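Local coordinates for protein helicase of the snf2/rad54 family (Sulfolobus solfataricus, PDB 1Z5Z) that belongs to the SWI2/SNF2 ATPases, and probably uses ATP hydrolysis to move along duplex DNA, its C-terminal helicase domain forming half of the motor, at residues N55-T60 and L255-L260; I78-A83 and I117-V122. One frame throughout, in Å; residues are numbered along the deposited sequence.

Contact 1. Residues N55-T60 and L255-L260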
ATOM      1  N   ASN A  55       0.647  -1.299 -26.049  1.00 55.44           N
ATOM      2  CA  ASN A  55       2.009  -1.022 -26.519  1.00 55.76           C
ATOM      3  C   ASN A  55       3.114  -2.007 -26.161  1.00 55.55           C
ATOM      4  O   ASN A  55       4.218  -1.910 -26.699  1.00 55.61           O
ATOM      5  CB  ASN A  55       2.434   0.365 -26.040  1.00 58.71           C
ATOM      6  CG  ASN A  55       1.462   1.438 -26.453  1.00 62.40           C
ATOM      7  OD1 ASN A  55       1.292   1.710 -27.636  1.00 66.89           O
ATOM      8  ND2 ASN A  55       0.807   2.051 -25.482  1.00 63.69           N
ATOM      9  N   ILE A  56       2.821  -2.946 -25.272  1.00 52.89           N
ATOM     10  CA  ILE A  56       3.791  -3.931 -24.822  1.00 52.52           C
ATOM     11  C   ILE A  56       4.359  -4.852 -25.927  1.00 55.68           C
ATOM     12  O   ILE A  56       5.482  -5.352 -25.812  1.00 53.10           O
ATOM     13  CB  ILE A  56       3.167  -4.793 -23.719  1.00 51.45           C
ATOM     14  CG1 ILE A  56       4.166  -5.842 -23.215  1.00 50.71           C
ATOM     15  CG2 ILE A  56       1.904  -5.443 -24.256  1.00 52.78           C
ATOM     16  CD1 ILE A  56       4.613  -5.675 -21.776  1.00 47.13           C
ATOM     17  N   ASP A  57       3.600  -5.097 -26.988  1.00 56.45           N
ATOM     18  CA  ASP A  57       4.113  -5.975 -28.036  1.00 59.96           C
ATOM     19  C   ASP A  57       5.242  -5.322 -28.839  1.00 62.24           C
ATOM     20  O   ASP A  57       6.166  -6.006 -29.293  1.00 63.18           O
ATOM     21  CB  ASP A  57       2.988  -6.400 -28.978  1.00 60.84           C
ATOM     22  CG  ASP A  57       2.064  -7.413 -28.352  1.00 63.71           C
ATOM     23  OD1 ASP A  57       0.943  -7.559 -28.864  1.00 67.11           O
ATOM     24  OD2 ASP A  57       2.455  -8.075 -27.356  1.00 67.55           O
ATOM     25  N   SER A  58       5.179  -4.003 -29.003  1.00 63.45           N
ATOM     26  CA  SER A  58       6.202  -3.304 -29.755  1.00 64.87           C
ATOM     27  C   SER A  58       7.583  -3.525 -29.152  1.00 63.91           C
ATOM     28  O   SER A  58       8.490  -3.987 -29.839  1.00 68.13           O
ATOM     29  CB  SER A  58       5.889  -1.806 -29.839  1.00 67.55           C
ATOM     30  OG  SER A  58       6.049  -1.146 -28.591  1.00 73.24           O
ATOM     31  N   VAL A  59       7.760  -3.263 -27.863  1.00 61.51           N
ATOM     32  CA  VAL A  59       9.089  -3.436 -27.263  1.00 58.26           C
ATOM     33  C   VAL A  59       9.437  -4.823 -26.765  1.00 58.22           C
ATOM     34  O   VAL A  59       8.580  -5.701 -26.610  1.00 56.66           O
ATOM     35  CB  VAL A  59       9.309  -2.479 -26.082  1.00 56.80           C
ATOM     36  CG1 VAL A  59       9.065  -1.035 -26.521  1.00 58.89           C
ATOM     37  CG2 VAL A  59       8.387  -2.859 -24.946  1.00 57.72           C
ATOM     38  N   THR A  60      10.725  -4.993 -26.484  1.00 57.16           N
ATOM     39  CA  THR A  60      11.233  -6.248 -25.973  1.00 57.05           C
ATOM     40  C   THR A  60      12.385  -5.926 -25.048  1.00 57.56           C
ATOM     41  O   THR A  60      12.783  -4.760 -24.918  1.00 58.38           O
ATOM     42  CB  THR A  60      11.750  -7.154 -27.111  1.00 58.40           C
ATOM     43  OG1 THR A  60      11.893  -8.500 -26.638  1.00 60.74           O
ATOM     44  CG2 THR A  60      13.087  -6.669 -27.604  1.00 57.22           C
ATOM     45  N   LEU A 255       7.521 -12.107 -16.871  1.00 49.41           N
ATOM     46  CA  LEU A 255       6.427 -13.021 -17.205  1.00 49.44           C
ATOM     47  C   LEU A 255       6.059 -12.865 -18.685  1.00 47.98           C
ATOM     48  O   LEU A 255       6.302 -11.823 -19.299  1.00 47.46           O
ATOM     49  CB  LEU A 255       5.174 -12.685 -16.378  1.00 47.43           C
ATOM     50  CG  LEU A 255       5.250 -12.655 -14.854  1.00 47.39           C
ATOM     51  CD1 LEU A 255       3.943 -12.061 -14.295  1.00 52.57           C
ATOM     52  CD2 LEU A 255       5.477 -14.058 -14.315  1.00 46.14           C
ATOM     53  N   SER A 256       5.456 -13.896 -19.257  1.00 46.43           N
ATOM     54  CA  SER A 256       5.002 -13.795 -20.637  1.00 46.15           C
ATOM     55  C   SER A 256       3.863 -12.759 -20.593  1.00 46.68           C
ATOM     56  O   SER A 256       3.316 -12.451 -19.516  1.00 45.52           O
ATOM     57  CB  SER A 256       4.423 -15.132 -21.095  1.00 45.89           C
ATOM     58  OG  SER A 256       3.236 -15.435 -20.364  1.00 44.22           O
ATOM     59  N   THR A 257       3.492 -12.229 -21.747  1.00 45.95           N
ATOM     60  CA  THR A 257       2.402 -11.269 -21.796  1.00 46.36           C
ATOM     61  C   THR A 257       1.078 -11.840 -21.268  1.00 46.32           C
ATOM     62  O   THR A 257       0.253 -11.109 -20.708  1.00 45.87           O
ATOM     63  CB  THR A 257       2.189 -10.795 -23.218  1.00 47.74           C
ATOM     64  OG1 THR A 257       3.322 -10.006 -23.606  1.00 50.63           O
ATOM     65  CG2 THR A 257       0.893  -9.961 -23.327  1.00 48.56           C
ATOM     66  N   GLU A 258       0.882 -13.145 -21.456  1.00 44.81           N
ATOM     67  CA  GLU A 258      -0.343 -13.801 -21.013  1.00 44.80           C
ATOM     68  C   GLU A 258      -0.311 -13.954 -19.502  1.00 43.04           C
ATOM     69  O   GLU A 258      -1.299 -13.670 -18.835  1.00 40.70           O
ATOM     70  CB  GLU A 258      -0.494 -15.178 -21.675  1.00 46.86           C
ATOM     71  N   GLU A 259       0.812 -14.424 -18.971  1.00 41.44           N
ATOM     72  CA  GLU A 259       0.964 -14.557 -17.534  1.00 41.51           C
ATOM     73  C   GLU A 259       0.817 -13.200 -16.863  1.00 41.40           C
ATOM     74  O   GLU A 259       0.183 -13.086 -15.804  1.00 41.81           O
ATOM     75  CB  GLU A 259       2.331 -15.126 -17.190  1.00 45.39           C
ATOM     76  CG  GLU A 259       2.463 -16.612 -17.429  1.00 49.61           C
ATOM     77  CD  GLU A 259       3.901 -17.063 -17.318  1.00 52.13           C
ATOM     78  OE1 GLU A 259       4.115 -18.221 -16.919  1.00 52.65           O
ATOM     79  OE2 GLU A 259       4.812 -16.258 -17.630  1.00 50.91           O
ATOM     80  N   LEU A 260       1.393 -12.168 -17.481  1.00 39.71           N
ATOM     81  CA  LEU A 260       1.307 -10.819 -16.925  1.00 40.44           C
ATOM     82  C   LEU A 260      -0.165 -10.356 -16.827  1.00 39.88           C
ATOM     83  O   LEU A 260      -0.603  -9.803 -15.815  1.00 36.92           O
ATOM     84  CB  LEU A 260       2.094  -9.838 -17.795  1.00 40.81           C
ATOM     85  CG  LEU A 260       2.072  -8.374 -17.326  1.00 42.95           C
ATOM     86  CD1 LEU A 260       2.779  -8.272 -15.985  1.00 43.04           C
ATOM     87  CD2 LEU A 260       2.734  -7.467 -18.357  1.00 43.45           C
TER
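Ile56 lies lightly against Thr257 and Leu260. From its CB, the methyl CG2 stays farther off, 4.7 Å from Thr257 CG2. The longer branch starts at CG1, which sits 4.3 Å from Thr257 OG1. CG1 is anti to the backbone N (chi1 -180°), and the branch then bends toward Leu260. Its end, CD1, reaches Leu260 CD2 at 4.3 Å. The second torsion, 114°, is nearly eclipsed, an unusual value for isoleucine. Ile56 also touches Arg64 and Ile68 of helix 61-78.

Residues 55-60 form the loop between helices 39-55 and 61-78, which here meets the first turn of helix 257-264. Thr257 and Leu260 also touch Phe53 and Leu52, respectively, of helix 39-55. Asp57 OD2 approaches Thr257 OG1 to 4.3 Å, too far for a hydrogen bond. That hydroxyl is bonded to Arg64 NH1, which also binds Leu255 O. A capping box holds the helix start. Glu259 N donates to Ser256 OG at 3.0 Å. Ser256 N returns a bond to Glu259 OE2 at 2.9 Å.

The two segments thus meet through loose van der Waals contacts. The polar bonds that fix the helix start stay within residues 255-260 or go to Arg64.

Contact 2. Residues I78-A83 and I117-V122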
ATOM      1  N   ILE A  78      -2.726   3.930  -8.026  1.00 29.57           N
ATOM      2  CA  ILE A  78      -4.157   4.045  -8.248  1.00 32.70           C
ATOM      3  C   ILE A  78      -4.942   3.298  -7.173  1.00 30.24           C
ATOM      4  O   ILE A  78      -5.943   3.824  -6.659  1.00 32.70           O
ATOM      5  CB  ILE A  78      -4.536   3.486  -9.674  1.00 32.34           C
ATOM      6  CG1 ILE A  78      -4.099   4.499 -10.762  1.00 32.44           C
ATOM      7  CG2 ILE A  78      -6.018   3.184  -9.763  1.00 33.85           C
ATOM      8  CD1 ILE A  78      -4.378   3.986 -12.181  1.00 31.38           C
ATOM      9  N   VAL A  79      -4.495   2.097  -6.807  1.00 27.46           N
ATOM     10  CA  VAL A  79      -5.245   1.366  -5.777  1.00 28.90           C
ATOM     11  C   VAL A  79      -5.112   1.942  -4.374  1.00 29.62           C
ATOM     12  O   VAL A  79      -5.834   1.520  -3.462  1.00 32.50           O
ATOM     13  CB  VAL A  79      -4.883  -0.137  -5.738  1.00 31.32           C
ATOM     14  CG1 VAL A  79      -5.149  -0.758  -7.146  1.00 26.53           C
ATOM     15  CG2 VAL A  79      -3.422  -0.319  -5.315  1.00 29.25           C
ATOM     16  N   ASP A  80      -4.196   2.904  -4.196  1.00 28.52           N
ATOM     17  CA  ASP A  80      -4.006   3.557  -2.910  1.00 28.06           C
ATOM     18  C   ASP A  80      -4.896   4.798  -2.888  1.00 28.80           C
ATOM     19  O   ASP A  80      -5.668   4.983  -1.985  1.00 28.82           O
ATOM     20  CB  ASP A  80      -2.537   3.989  -2.733  1.00 29.80           C
ATOM     21  CG  ASP A  80      -1.690   2.931  -2.061  1.00 27.97           C
ATOM     22  OD1 ASP A  80      -2.138   1.742  -1.965  1.00 29.97           O
ATOM     23  OD2 ASP A  80      -0.575   3.294  -1.629  1.00 27.29           O
ATOM     24  N   HIS A  81      -4.746   5.675  -3.883  1.00 32.37           N
ATOM     25  CA  HIS A  81      -5.544   6.893  -3.928  1.00 33.63           C
ATOM     26  C   HIS A  81      -5.382   7.617  -5.257  1.00 36.50           C
ATOM     27  O   HIS A  81      -4.264   7.982  -5.659  1.00 38.79           O
ATOM     28  CB  HIS A  81      -5.142   7.830  -2.801  1.00 32.14           C
ATOM     29  CG  HIS A  81      -6.168   8.877  -2.495  1.00 34.02           C
ATOM     30  ND1 HIS A  81      -6.607   9.795  -3.431  1.00 34.86           N
ATOM     31  CD2 HIS A  81      -6.874   9.123  -1.363  1.00 32.01           C
ATOM     32  CE1 HIS A  81      -7.542  10.556  -2.889  1.00 37.95           C
ATOM     33  NE2 HIS A  81      -7.720  10.168  -1.634  1.00 38.11           N
ATOM     34  N   PRO A  82      -6.499   7.864  -5.953  1.00 37.98           N
ATOM     35  CA  PRO A  82      -6.410   8.546  -7.239  1.00 37.02           C
ATOM     36  C   PRO A  82      -5.647   9.877  -7.225  1.00 36.96           C
ATOM     37  O   PRO A  82      -5.072  10.262  -8.237  1.00 36.24           O
ATOM     38  CB  PRO A  82      -7.875   8.702  -7.650  1.00 40.20           C
ATOM     39  CG  PRO A  82      -8.626   8.650  -6.371  1.00 41.27           C
ATOM     40  CD  PRO A  82      -7.902   7.570  -5.612  1.00 37.15           C
ATOM     41  N   ALA A  83      -5.606  10.566  -6.094  1.00 36.66           N
ATOM     42  CA  ALA A  83      -4.893  11.865  -6.055  1.00 40.03           C
ATOM     43  C   ALA A  83      -3.364  11.778  -6.263  1.00 43.06           C
ATOM     44  O   ALA A  83      -2.707  12.786  -6.592  1.00 41.41           O
ATOM     45  CB  ALA A  83      -5.180  12.570  -4.749  1.00 34.52           C
ATOM     46  N   ILE A 117       0.511   3.113  10.730  1.00 26.24           N
ATOM     47  CA  ILE A 117       0.090   2.853   9.355  1.00 25.77           C
ATOM     48  C   ILE A 117       1.324   2.976   8.418  1.00 26.56           C
ATOM     49  O   ILE A 117       1.995   4.008   8.403  1.00 27.35           O
ATOM     50  CB  ILE A 117      -0.999   3.861   8.900  1.00 23.70           C
ATOM     51  CG1 ILE A 117      -2.198   3.816   9.876  1.00 26.55           C
ATOM     52  CG2 ILE A 117      -1.417   3.521   7.437  1.00 24.06           C
ATOM     53  CD1 ILE A 117      -3.162   5.055   9.809  1.00 27.79           C
ATOM     54  N   PHE A 118       1.607   1.926   7.653  1.00 26.08           N
ATOM     55  CA  PHE A 118       2.774   1.894   6.770  1.00 27.68           C
ATOM     56  C   PHE A 118       2.359   1.984   5.324  1.00 29.46           C
ATOM     57  O   PHE A 118       1.334   1.419   4.951  1.00 29.74           O
ATOM     58  CB  PHE A 118       3.545   0.545   6.902  1.00 31.78           C
ATOM     59  CG  PHE A 118       4.328   0.368   8.211  1.00 29.56           C
ATOM     60  CD1 PHE A 118       3.692  -0.016   9.379  1.00 30.28           C
ATOM     61  CD2 PHE A 118       5.706   0.566   8.236  1.00 29.40           C
ATOM     62  CE1 PHE A 118       4.433  -0.215  10.595  1.00 31.71           C
ATOM     63  CE2 PHE A 118       6.451   0.384   9.407  1.00 28.50           C
ATOM     64  CZ  PHE A 118       5.809  -0.011  10.596  1.00 27.17           C
ATOM     65  N   THR A 119       3.154   2.669   4.502  1.00 25.02           N
ATOM     66  CA  THR A 119       2.907   2.714   3.064  1.00 24.88           C
ATOM     67  C   THR A 119       4.275   2.818   2.380  1.00 26.29           C
ATOM     68  O   THR A 119       5.249   3.256   2.995  1.00 27.13           O
ATOM     69  CB  THR A 119       2.017   3.919   2.617  1.00 25.86           C
ATOM     70  OG1 THR A 119       2.103   4.038   1.202  1.00 26.85           O
ATOM     71  CG2 THR A 119       2.482   5.249   3.219  1.00 25.65           C
ATOM     72  N   GLN A 120       4.366   2.396   1.121  1.00 26.27           N
ATOM     73  CA  GLN A 120       5.650   2.440   0.403  1.00 28.10           C
ATOM     74  C   GLN A 120       5.824   3.786  -0.288  1.00 30.33           C
ATOM     75  O   GLN A 120       6.881   4.036  -0.870  1.00 30.67           O
ATOM     76  CB  GLN A 120       5.691   1.352  -0.684  1.00 30.48           C
ATOM     77  CG  GLN A 120       4.661   1.538  -1.803  1.00 30.16           C
ATOM     78  CD  GLN A 120       4.492   0.264  -2.627  1.00 33.20           C
ATOM     79  OE1 GLN A 120       3.642  -0.590  -2.330  1.00 37.98           O
ATOM     80  NE2 GLN A 120       5.291   0.125  -3.645  1.00 31.18           N
ATOM     81  N   PHE A 121       4.784   4.633  -0.268  1.00 25.65           N
ATOM     82  CA  PHE A 121       4.875   5.943  -0.940  1.00 28.49           C
ATOM     83  C   PHE A 121       4.850   7.141   0.017  1.00 31.33           C
ATOM     84  O   PHE A 121       3.902   7.309   0.810  1.00 28.94           O
ATOM     85  CB  PHE A 121       3.707   6.129  -1.912  1.00 32.50           C
ATOM     86  CG  PHE A 121       3.621   5.081  -3.011  1.00 32.57           C
ATOM     87  CD1 PHE A 121       2.504   4.271  -3.106  1.00 28.91           C
ATOM     88  CD2 PHE A 121       4.634   4.953  -3.980  1.00 29.71           C
ATOM     89  CE1 PHE A 121       2.356   3.331  -4.136  1.00 28.81           C
ATOM     90  CE2 PHE A 121       4.486   4.005  -5.035  1.00 28.50           C
ATOM     91  CZ  PHE A 121       3.340   3.194  -5.101  1.00 27.07           C
ATOM     92  N   VAL A 122       5.861   7.997  -0.065  1.00 26.53           N
ATOM     93  CA  VAL A 122       5.895   9.161   0.797  1.00 28.71           C
ATOM     94  C   VAL A 122       4.618   9.982   0.579  1.00 30.62           C
ATOM     95  O   VAL A 122       4.062  10.537   1.538  1.00 32.96           O
ATOM     96  CB  VAL A 122       7.116  10.103   0.480  1.00 32.84           C
ATOM     97  CG1 VAL A 122       7.005  11.338   1.301  1.00 37.03           C
ATOM     98  CG2 VAL A 122       8.465   9.425   0.768  1.00 36.60           C
TER
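Thr119 OG1, which faces Asp80, is gripped by two polar partners. Phe121 N donates to it at 3.1 Å in an almost straight bond (174°). This makes an ST turn where strand 115-119 ends and helix 122-136 is about to begin. The second partner is Asp191 OD1, in a hydrogen bond from outside the two segments. The torsion chi1 of 167° sets the hydroxyl opposite the backbone N, on the side of the Thr119 carbonyl carbon.

Asp80 lies in the loop after helix 61-78. The contact sets this loop against the end of strand 115-119, in the parallel sheet of the helicase C-terminal domain. Asp80 OD2 stands 4.0 Å from Thr119 OG1, beyond bonding distance. It is nearer to Phe121. It lies close to the ring plane at the edge, 3.6 Å from Phe121 CD1 and 3.9 Å from Phe121 CE1. The carboxylate is turned almost perpendicular to the ring (81°). The other oxygen of Asp80, OD1, forms a salt bridge with Lys97.

A valine in place of Thr119 would probably leave Phe121 N and Asp191 OD1 each without this mate, and the turn less firmly held.

Asp80 OD2 and Asp191 OD1 bring like charges close together in a buried place. Lys97 probably offsets part of this charge, and the C-H edge of Phe121 may offer OD2 a weakly positive neighbour.

In the fold
From the N terminus the chain runs through strand 29-35 and helix 39-55 into residues 55-60, the first half of contact 1. Helix 61-78 then leads to residues 78-83, the first half of contact 2. Contact 2 closes first, after helix 96-110, when the chain enters strand 115-119 of the parallel sheet. Contact 1 closes only near the C terminus, at helix 257-264, after the remaining strands, so contact 2 is nested within it. They lie 26 Å apart between centres, near opposite ends of helix 61-78. Contact 1 joins the loop between helices 39-55 and 61-78 to helix 257-264; contact 2 joins the loop after helix 61-78 to the sheet.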